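Local coordinates for protein Dok-7 (Mus musculus, PDB 3ML4) that binds membrane phosphoinositides and, as a dimeric adaptor, activates the receptor tyrosine kinase MuSK, promoting acetylcholine receptor clustering and formation of the neuromuscular synapse, at residues B[64-72]-B[108-119]; B[10-18]-B[93-104]. One frame throughout, in Å; residues are numbered along the deposited sequence.

Overall arrangement
From the N terminus, strand 11-17 comes first; two further strands and a short helix lead to strand 59-71, which carries 64-72. The chain then returns to the first strand at 93-104, closing contact 2 over 74 intervening residues. It goes on along helix 98-112 into strand 115-122, where 108-119 meets 64-72 and closes the shorter loop of contact 1. The segments alternate, so the two contacts cross. Helix 98-112 serves both: L10 touches I108 and A111, while M101 reaches P71 and A72. Contact 2 joins the outermost strands of the PH sheet beneath the helix, and contact 1 ties that sheet to strand 115-122, central in the seven-stranded PTB sheet.

Contact 1. Residues B[64-72]-B[108-119]; sequences EDICGLEPA and IRYALGEVHRFH
L69 fits into an apolar corner formed by I108, L112 and V115. I108 offers its CG2 branch, which stands opposite the backbone N about CA-CB, and L69 CD2 lies 3.6 Å from I108 CG2. The other methyl, L69 CD1, rests against L112 CD1 at 3.9 Å, the two side chains meeting at about a right angle. I66 extends the patch, its CG2 4.2 Å from L112 CD1, and V115 CG2 lies near the backbone at G68 and L69.

The polar part centres on the carbonyl oxygen of L69. R109 NH1 reaches L69 O at 3.2 Å and R117 NE does so at 3.1 Å, both as weak hydrogen bonds, with a further weak one from R109 NH2. R109 also sends NE to V115 O, a weak bond, so its guanidinium spans both backbones. A water accepts from L69 N and donates weakly to H116 O. The two arginines draw close beside D105, which forms a salt bridge with R109 and a long, weak ion pair with R117.

P71 supplies a different kind of contact: a bend at chi3 (107°) turns the R117 guanidinium so that one face receives P71 CD, 3.2 Å from R117 NH2. Exchanging R117 for an alanine would probably leave P71 without this flat surface and L69 O with one donor fewer. Further along, E70 OE2 stands at the edge of the H119 ring, 3.5 Å from NE2.

The bulged strand 59-71 pairs with strand 81-86, whose L82 touches L69, P71 and I108. E70 and R117 both reach T134 and H136 of strand 133-138 in the PTB sheet, so the contact lies where the PH and PTB domains meet.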
loop_
_atom_site.group_PDB
_atom_site.type_symbol
_atom_site.label_atom_id
_atom_site.label_comp_id
_atom_site.label_asym_id
_atom_site.label_seq_id
_atom_site.Cartn_x
_atom_site.Cartn_y
_atom_site.Cartn_z
ATOM N N GLU B 64 11.007 5.025 -2.196
ATOM C CA GLU B 64 9.724 4.706 -2.830
ATOM C C GLU B 64 9.783 3.555 -3.839
ATOM O O GLU B 64 8.826 3.319 -4.583
ATOM C CB GLU B 64 9.082 5.976 -3.428
ATOM C CG GLU B 64 10.060 6.956 -4.081
ATOM C CD GLU B 64 9.683 8.423 -3.854
ATOM O OE1 GLU B 64 8.521 8.807 -4.135
ATOM O OE2 GLU B 64 10.560 9.194 -3.396
ATOM N N ASP B 65 10.896 2.825 -3.830
ATOM C CA ASP B 65 11.132 1.738 -4.776
ATOM C C ASP B 65 11.855 0.557 -4.124
ATOM O O ASP B 65 12.742 -0.051 -4.725
ATOM C CB ASP B 65 11.908 2.252 -5.998
ATOM C CG ASP B 65 13.186 3.008 -5.622
ATOM O OD1 ASP B 65 13.251 3.604 -4.518
ATOM O OD2 ASP B 65 14.130 3.013 -6.447
ATOM N N ILE B 66 11.452 0.237 -2.897
ATOM C CA ILE B 66 12.031 -0.853 -2.116
ATOM C C ILE B 66 11.735 -2.226 -2.733
ATOM O O ILE B 66 10.581 -2.533 -3.051
ATOM C CB ILE B 66 11.527 -0.807 -0.649
ATOM C CG1 ILE B 66 11.850 0.557 -0.018
ATOM C CG2 ILE B 66 12.119 -1.954 0.171
ATOM C CD1 ILE B 66 11.225 0.795 1.341
ATOM N N CYS B 67 12.789 -3.035 -2.885
ATOM C CA CYS B 67 12.735 -4.383 -3.473
ATOM C C CYS B 67 12.904 -5.513 -2.461
ATOM O O CYS B 67 12.546 -6.662 -2.745
ATOM C CB CYS B 67 13.849 -4.555 -4.493
ATOM S SG CYS B 67 13.817 -3.393 -5.809
ATOM N N GLY B 68 13.493 -5.196 -1.310
ATOM C CA GLY B 68 13.760 -6.199 -0.295
ATOM C C GLY B 68 14.704 -5.752 0.796
ATOM O O GLY B 68 15.314 -4.686 0.714
ATOM N N LEU B 69 14.805 -6.584 1.828
ATOM C CA LEU B 69 15.728 -6.368 2.932
ATOM C C LEU B 69 16.689 -7.535 3.076
ATOM O O LEU B 69 16.342 -8.676 2.779
ATOM C CB LEU B 69 14.960 -6.163 4.232
ATOM C CG LEU B 69 14.576 -4.715 4.530
ATOM C CD1 LEU B 69 13.218 -4.375 3.942
ATOM C CD2 LEU B 69 14.566 -4.504 6.023
ATOM N N GLU B 70 17.892 -7.240 3.553
ATOM C CA GLU B 70 18.952 -8.237 3.695
ATOM C C GLU B 70 19.942 -7.753 4.765
ATOM O O GLU B 70 20.651 -6.770 4.546
ATOM C CB GLU B 70 19.624 -8.466 2.328
ATOM C CG GLU B 70 21.020 -9.068 2.339
ATOM C CD GLU B 70 21.039 -10.564 2.185
ATOM O OE1 GLU B 70 20.679 -11.052 1.099
ATOM O OE2 GLU B 70 21.439 -11.254 3.145
ATOM N N PRO B 71 19.952 -8.412 5.942
ATOM C CA PRO B 71 20.850 -8.110 7.059
ATOM C C PRO B 71 22.166 -8.882 7.052
ATOM O O PRO B 71 22.283 -9.891 6.370
ATOM C CB PRO B 71 20.029 -8.541 8.273
ATOM C CG PRO B 71 19.212 -9.698 7.769
ATOM C CD PRO B 71 19.009 -9.493 6.284
ATOM N N ALA B 72 23.137 -8.387 7.818
ATOM C CA ALA B 72 24.433 -9.054 8.077
ATOM C C ALA B 72 25.315 -9.257 6.843
ATOM O O ALA B 72 25.882 -10.336 6.633
ATOM C CB ALA B 72 24.246 -10.369 8.860
ATOM N N ILE B 108 10.698 -4.213 10.179
ATOM C CA ILE B 108 10.538 -3.602 8.851
ATOM C C ILE B 108 9.883 -4.552 7.840
ATOM O O ILE B 108 8.990 -4.144 7.099
ATOM C CB ILE B 108 11.875 -3.052 8.296
ATOM C CG1 ILE B 108 12.428 -1.952 9.215
ATOM C CG2 ILE B 108 11.694 -2.517 6.877
ATOM C CD1 ILE B 108 13.859 -1.519 8.913
ATOM N N ARG B 109 10.316 -5.812 7.824
ATOM C CA ARG B 109 9.717 -6.837 6.959
ATOM C C ARG B 109 8.203 -6.937 7.094
ATOM O O ARG B 109 7.482 -6.810 6.108
ATOM C CB ARG B 109 10.335 -8.208 7.226
ATOM C CG ARG B 109 11.455 -8.537 6.296
ATOM C CD ARG B 109 11.975 -9.942 6.517
ATOM N NE ARG B 109 12.369 -10.503 5.230
ATOM C CZ ARG B 109 13.550 -10.326 4.650
ATOM N NH1 ARG B 109 14.513 -9.626 5.245
ATOM N NH2 ARG B 109 13.769 -10.867 3.468
ATOM N N TYR B 110 7.735 -7.169 8.320
ATOM C CA TYR B 110 6.315 -7.331 8.590
ATOM C C TYR B 110 5.529 -6.093 8.175
ATOM O O TYR B 110 4.479 -6.199 7.544
ATOM C CB TYR B 110 6.093 -7.622 10.070
ATOM C CG TYR B 110 4.637 -7.733 10.456
ATOM C CD1 TYR B 110 3.962 -8.948 10.348
ATOM C CD2 TYR B 110 3.929 -6.620 10.916
ATOM C CE1 TYR B 110 2.621 -9.050 10.696
ATOM C CE2 TYR B 110 2.594 -6.715 11.260
ATOM C CZ TYR B 110 1.948 -7.934 11.152
ATOM O OH TYR B 110 0.619 -8.036 11.500
ATOM N N ALA B 111 6.059 -4.922 8.522
ATOM C CA ALA B 111 5.405 -3.649 8.236
ATOM C C ALA B 111 5.193 -3.380 6.748
ATOM O O ALA B 111 4.188 -2.782 6.367
ATOM C CB ALA B 111 6.174 -2.517 8.868
ATOM N N LEU B 112 6.133 -3.823 5.913
ATOM C CA LEU B 112 6.053 -3.556 4.469
ATOM C C LEU B 112 5.088 -4.477 3.709
ATOM O O LEU B 112 4.779 -4.229 2.541
ATOM C CB LEU B 112 7.442 -3.546 3.823
ATOM C CG LEU B 112 8.369 -2.390 4.223
ATOM C CD1 LEU B 112 9.758 -2.570 3.610
ATOM C CD2 LEU B 112 7.780 -1.014 3.861
ATOM N N GLY B 113 4.611 -5.528 4.376
ATOM C CA GLY B 113 3.611 -6.427 3.797
ATOM C C GLY B 113 4.127 -7.845 3.673
ATOM O O GLY B 113 4.258 -8.559 4.673
ATOM N N GLU B 114 4.415 -8.258 2.443
ATOM C CA GLU B 114 5.027 -9.563 2.211
ATOM C C GLU B 114 6.397 -9.388 1.567
ATOM O O GLU B 114 6.511 -9.171 0.354
ATOM C CB GLU B 114 4.114 -10.465 1.372
ATOM C CG GLU B 114 2.803 -10.857 2.066
ATOM C CD GLU B 114 2.998 -11.765 3.282
ATOM O OE1 GLU B 114 3.993 -12.527 3.339
ATOM O OE2 GLU B 114 2.142 -11.715 4.190
ATOM N N VAL B 115 7.428 -9.451 2.404
ATOM C CA VAL B 115 8.812 -9.265 1.969
ATOM C C VAL B 115 9.708 -10.372 2.522
ATOM O O VAL B 115 9.945 -10.474 3.730
ATOM C CB VAL B 115 9.348 -7.807 2.233
ATOM C CG1 VAL B 115 8.620 -7.141 3.384
ATOM C CG2 VAL B 115 10.872 -7.763 2.428
ATOM N N HIS B 116 10.174 -11.205 1.593
ATOM C CA HIS B 116 10.874 -12.448 1.883
ATOM C C HIS B 116 12.147 -12.511 1.050
ATOM O O HIS B 116 12.229 -11.897 -0.017
ATOM C CB HIS B 116 9.988 -13.639 1.514
ATOM C CG HIS B 116 8.668 -13.664 2.225
ATOM N ND1 HIS B 116 8.361 -14.604 3.188
ATOM C CD2 HIS B 116 7.574 -12.877 2.104
ATOM C CE1 HIS B 116 7.138 -14.386 3.636
ATOM N NE2 HIS B 116 6.638 -13.345 2.994
ATOM N N ARG B 117 13.138 -13.252 1.529
ATOM C CA ARG B 117 14.375 -13.404 0.791
ATOM C C ARG B 117 14.895 -14.831 0.904
ATOM O O ARG B 117 14.781 -15.461 1.955
ATOM C CB ARG B 117 15.421 -12.390 1.272
ATOM C CG ARG B 117 16.317 -12.890 2.385
ATOM C CD ARG B 117 17.208 -11.814 2.940
ATOM N NE ARG B 117 16.737 -11.405 4.256
ATOM C CZ ARG B 117 17.043 -12.035 5.383
ATOM N NH1 ARG B 117 17.843 -13.101 5.352
ATOM N NH2 ARG B 117 16.554 -11.600 6.543
ATOM N N PHE B 118 15.460 -15.333 -0.190
ATOM C CA PHE B 118 16.033 -16.676 -0.231
ATOM C C PHE B 118 17.397 -16.639 -0.901
ATOM O O PHE B 118 17.524 -16.148 -2.027
ATOM C CB PHE B 118 15.128 -17.624 -1.013
ATOM C CG PHE B 118 13.700 -17.659 -0.530
ATOM C CD1 PHE B 118 13.264 -18.675 0.309
ATOM C CD2 PHE B 118 12.784 -16.684 -0.937
ATOM C CE1 PHE B 118 11.937 -18.721 0.747
ATOM C CE2 PHE B 118 11.469 -16.720 -0.500
ATOM C CZ PHE B 118 11.044 -17.745 0.342
ATOM N N HIS B 119 18.417 -17.143 -0.201
ATOM C CA HIS B 119 19.754 -17.291 -0.773
ATOM C C HIS B 119 19.735 -18.358 -1.868
ATOM O O HIS B 119 19.431 -19.526 -1.607
ATOM C CB HIS B 119 20.777 -17.666 0.303
ATOM C CG HIS B 119 21.086 -16.562 1.272
ATOM N ND1 HIS B 119 21.041 -16.732 2.641
ATOM C CD2 HIS B 119 21.410 -15.262 1.067
ATOM C CE1 HIS B 119 21.352 -15.593 3.237
ATOM N NE2 HIS B 119 21.576 -14.684 2.305
HETATM O O HOH W 1 13.638 -9.364 1.319
#

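Contact 2. Residues B[10-18]-B[93-104]; sequences LVEGQVKLR and LGFDSHEAMCAW
V11 and W104 make a CH-pi contact: V11 CG2 stands over the six-membered ring, 3.7 Å from its centroid and 10° off the ring normal. CG2 sits between the backbone N and C, the rotation that aims it at the indole. V15 approaches the same ring obliquely, its CG2 3.6 Å from W104 CH2, while the backbone at E12 and G13 meets the edge of the indole at CZ2.

Beyond the indole, K16 and G94 form a single antiparallel hydrogen-bonded pair. K16 N donates to G94 O at 2.7 Å, nearly straight and on a lone pair in the carbonyl plane, and G94 N answers to K16 O at 3.0 Å. Beside this pair L17 and L93 run alongside each other, their CD2 methyls in touch. On the outer side K16 NZ makes a salt bridge with D96 OD1, met at 3.1 Å from above the carboxylate plane, and a water links Q14 O to D96 N.

In the next shell, F95 CE2 lies over the indole face opposite V11, so W104 is held between the two. L28 and L30 of strand 24-31 also touch W104, and L28 touches L93.

The pairing joins the two outermost strands of the antiparallel PH sheet, 11-17 and 90-94, curling it toward a closed barrel. Helix 98-112 runs roughly antiparallel to strand 11-17 and sets its tryptophan against the interior, as the C-terminal helix does in the PH fold.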
loop_
_atom_site.group_PDB
_atom_site.type_symbol
_atom_site.label_atom_id
_atom_site.label_comp_id
_atom_site.label_asym_id
_atom_site.label_seq_id
_atom_site.Cartn_x
_atom_site.Cartn_y
_atom_site.Cartn_z
ATOM N N LEU B 10 7.934 3.096 13.204
ATOM C CA LEU B 10 7.893 1.631 13.290
ATOM C C LEU B 10 9.137 1.122 14.021
ATOM O O LEU B 10 9.053 0.180 14.802
ATOM C CB LEU B 10 7.658 0.944 11.934
ATOM C CG LEU B 10 8.642 0.945 10.765
ATOM C CD1 LEU B 10 9.716 -0.103 10.941
ATOM C CD2 LEU B 10 7.885 0.662 9.485
ATOM N N VAL B 11 10.276 1.767 13.765
ATOM C CA VAL B 11 11.488 1.601 14.580
ATOM C C VAL B 11 12.269 2.895 14.672
ATOM O O VAL B 11 12.271 3.704 13.743
ATOM C CB VAL B 11 12.476 0.510 14.058
ATOM C CG1 VAL B 11 12.062 -0.876 14.520
ATOM C CG2 VAL B 11 12.678 0.599 12.535
ATOM N N GLU B 12 12.943 3.065 15.802
ATOM C CA GLU B 12 13.878 4.162 15.993
ATOM C C GLU B 12 14.995 3.725 16.924
ATOM O O GLU B 12 14.794 2.870 17.784
ATOM C CB GLU B 12 13.172 5.412 16.534
ATOM C CG GLU B 12 12.293 5.173 17.760
ATOM C CD GLU B 12 11.809 6.460 18.388
ATOM O OE1 GLU B 12 12.558 7.462 18.361
ATOM O OE2 GLU B 12 10.682 6.471 18.916
ATOM N N GLY B 13 16.171 4.310 16.736
ATOM C CA GLY B 13 17.334 3.974 17.545
ATOM C C GLY B 13 18.606 4.573 16.997
ATOM O O GLY B 13 18.577 5.339 16.029
ATOM N N GLN B 14 19.729 4.228 17.617
ATOM C CA GLN B 14 21.018 4.748 17.174
ATOM C C GLN B 14 21.570 3.870 16.058
ATOM O O GLN B 14 21.668 2.649 16.197
ATOM C CB GLN B 14 21.999 4.885 18.347
ATOM C CG GLN B 14 23.052 5.994 18.165
ATOM C CD GLN B 14 22.466 7.411 18.191
ATOM O OE1 GLN B 14 21.303 7.617 18.547
ATOM N NE2 GLN B 14 23.282 8.393 17.812
ATOM N N VAL B 15 21.896 4.509 14.940
ATOM C CA VAL B 15 22.288 3.820 13.715
ATOM C C VAL B 15 23.377 4.634 13.040
ATOM O O VAL B 15 23.378 5.865 13.119
ATOM C CB VAL B 15 21.089 3.688 12.727
ATOM C CG1 VAL B 15 21.463 2.839 11.518
ATOM C CG2 VAL B 15 19.862 3.099 13.410
ATOM N N LYS B 16 24.309 3.947 12.386
ATOM C CA LYS B 16 25.287 4.600 11.517
ATOM C C LYS B 16 24.749 4.758 10.077
ATOM O O LYS B 16 23.969 3.933 9.601
ATOM C CB LYS B 16 26.619 3.849 11.565
ATOM C CG LYS B 16 27.607 4.427 12.593
ATOM C CD LYS B 16 28.236 3.366 13.497
ATOM C CE LYS B 16 27.383 3.134 14.745
ATOM N NZ LYS B 16 28.080 2.327 15.792
ATOM N N LEU B 17 25.153 5.833 9.402
ATOM C CA LEU B 17 24.657 6.156 8.062
ATOM C C LEU B 17 25.775 6.631 7.136
ATOM O O LEU B 17 26.857 6.992 7.597
ATOM C CB LEU B 17 23.562 7.232 8.133
ATOM C CG LEU B 17 22.288 6.950 8.937
ATOM C CD1 LEU B 17 21.546 8.242 9.240
ATOM C CD2 LEU B 17 21.390 5.958 8.214
ATOM N N ARG B 18 25.509 6.636 5.835
ATOM C CA ARG B 18 26.497 7.082 4.855
ATOM C C ARG B 18 26.021 8.272 4.031
ATOM O O ARG B 18 26.644 9.336 4.060
ATOM C CB ARG B 18 26.934 5.928 3.948
ATOM C CG ARG B 18 27.813 4.919 4.667
ATOM C CD ARG B 18 28.635 4.082 3.707
ATOM N NE ARG B 18 29.881 4.721 3.280
ATOM C CZ ARG B 18 31.003 4.766 3.999
ATOM N NH1 ARG B 18 31.058 4.235 5.214
ATOM N NH2 ARG B 18 32.077 5.359 3.499
ATOM N N LEU B 93 22.400 0.524 6.567
ATOM C CA LEU B 93 22.239 0.910 7.963
ATOM C C LEU B 93 23.285 0.209 8.823
ATOM O O LEU B 93 23.580 -0.966 8.611
ATOM C CB LEU B 93 20.836 0.559 8.466
ATOM C CG LEU B 93 19.591 1.152 7.791
ATOM C CD1 LEU B 93 18.333 0.746 8.555
ATOM C CD2 LEU B 93 19.671 2.658 7.690
ATOM N N GLY B 94 23.833 0.935 9.794
ATOM C CA GLY B 94 24.889 0.409 10.650
ATOM C C GLY B 94 24.467 0.259 12.095
ATOM O O GLY B 94 24.096 1.233 12.750
ATOM N N PHE B 95 24.540 -0.971 12.591
ATOM C CA PHE B 95 24.170 -1.278 13.959
ATOM C C PHE B 95 25.360 -1.832 14.712
ATOM O O PHE B 95 26.277 -2.392 14.115
ATOM C CB PHE B 95 23.040 -2.304 13.994
ATOM C CG PHE B 95 21.840 -1.905 13.203
ATOM C CD1 PHE B 95 21.728 -2.260 11.864
ATOM C CD2 PHE B 95 20.817 -1.173 13.793
ATOM C CE1 PHE B 95 20.619 -1.893 11.123
ATOM C CE2 PHE B 95 19.698 -0.801 13.060
ATOM C CZ PHE B 95 19.598 -1.165 11.719
ATOM N N ASP B 96 25.325 -1.675 16.031
ATOM C CA ASP B 96 26.330 -2.248 16.913
ATOM C C ASP B 96 25.992 -3.715 17.124
ATOM O O ASP B 96 26.691 -4.604 16.637
ATOM C CB ASP B 96 26.326 -1.517 18.259
ATOM C CG ASP B 96 25.765 -0.108 18.157
ATOM O OD1 ASP B 96 25.972 0.553 17.109
ATOM O OD2 ASP B 96 25.110 0.341 19.122
ATOM N N SER B 97 24.893 -3.948 17.833
ATOM C CA SER B 97 24.472 -5.282 18.222
ATOM C C SER B 97 23.809 -6.047 17.087
ATOM O O SER B 97 23.095 -5.469 16.265
ATOM C CB SER B 97 23.523 -5.200 19.422
ATOM O OG SER B 97 22.627 -4.108 19.290
ATOM N N HIS B 98 24.063 -7.354 17.058
ATOM C CA HIS B 98 23.399 -8.281 16.147
ATOM C C HIS B 98 21.878 -8.282 16.340
ATOM O O HIS B 98 21.130 -8.245 15.364
ATOM C CB HIS B 98 23.963 -9.694 16.339
ATOM C CG HIS B 98 23.366 -10.722 15.427
ATOM N ND1 HIS B 98 22.371 -11.584 15.827
ATOM C CD2 HIS B 98 23.634 -11.033 14.137
ATOM C CE1 HIS B 98 22.047 -12.382 14.824
ATOM N NE2 HIS B 98 22.796 -12.065 13.785
ATOM N N GLU B 99 21.424 -8.308 17.592
ATOM C CA GLU B 99 19.992 -8.460 17.873
ATOM C C GLU B 99 19.156 -7.239 17.483
ATOM O O GLU B 99 17.993 -7.385 17.112
ATOM C CB GLU B 99 19.725 -8.907 19.323
ATOM C CG GLU B 99 19.878 -7.830 20.394
ATOM C CD GLU B 99 19.367 -8.277 21.763
ATOM O OE1 GLU B 99 18.978 -7.400 22.564
ATOM O OE2 GLU B 99 19.348 -9.498 22.043
ATOM N N ALA B 100 19.762 -6.054 17.553
ATOM C CA ALA B 100 19.122 -4.808 17.125
ATOM C C ALA B 100 18.906 -4.784 15.614
ATOM O O ALA B 100 17.863 -4.334 15.132
ATOM C CB ALA B 100 19.945 -3.602 17.562
HETATM N N MSE B 101 19.902 -5.269 14.877
HETATM C CA MSE B 101 19.808 -5.426 13.434
HETATM C C MSE B 101 18.680 -6.394 13.055
HETATM O O MSE B 101 17.870 -6.090 12.173
HETATM C CB MSE B 101 21.145 -5.919 12.885
HETATM C CG MSE B 101 21.141 -6.288 11.419
HETATM SE SE MSE B 101 22.605 -7.503 11.021
HETATM C CE MSE B 101 21.849 -9.168 11.716
ATOM N N CYS B 102 18.631 -7.544 13.729
ATOM C CA CYS B 102 17.579 -8.535 13.496
ATOM C C CYS B 102 16.208 -7.990 13.863
ATOM O O CYS B 102 15.232 -8.228 13.151
ATOM C CB CYS B 102 17.846 -9.814 14.288
ATOM S SG CYS B 102 19.356 -10.651 13.814
ATOM N N ALA B 103 16.146 -7.266 14.978
ATOM C CA ALA B 103 14.921 -6.606 15.411
ATOM C C ALA B 103 14.419 -5.664 14.319
ATOM O O ALA B 103 13.247 -5.710 13.947
ATOM C CB ALA B 103 15.147 -5.849 16.720
ATOM N N TRP B 104 15.319 -4.834 13.790
ATOM C CA TRP B 104 14.989 -3.924 12.695
ATOM C C TRP B 104 14.537 -4.668 11.427
ATOM O O TRP B 104 13.517 -4.317 10.828
ATOM C CB TRP B 104 16.159 -2.973 12.407
ATOM C CG TRP B 104 16.199 -1.778 13.320
ATOM C CD1 TRP B 104 16.191 -1.788 14.687
ATOM C CD2 TRP B 104 16.257 -0.396 12.932
ATOM N NE1 TRP B 104 16.235 -0.505 15.173
ATOM C CE2 TRP B 104 16.279 0.371 14.120
ATOM C CE3 TRP B 104 16.292 0.270 11.700
ATOM C CZ2 TRP B 104 16.330 1.771 14.111
ATOM C CZ3 TRP B 104 16.349 1.667 11.695
ATOM C CH2 TRP B 104 16.363 2.398 12.892
HETATM O O HOH W 2 22.990 0.407 16.689
#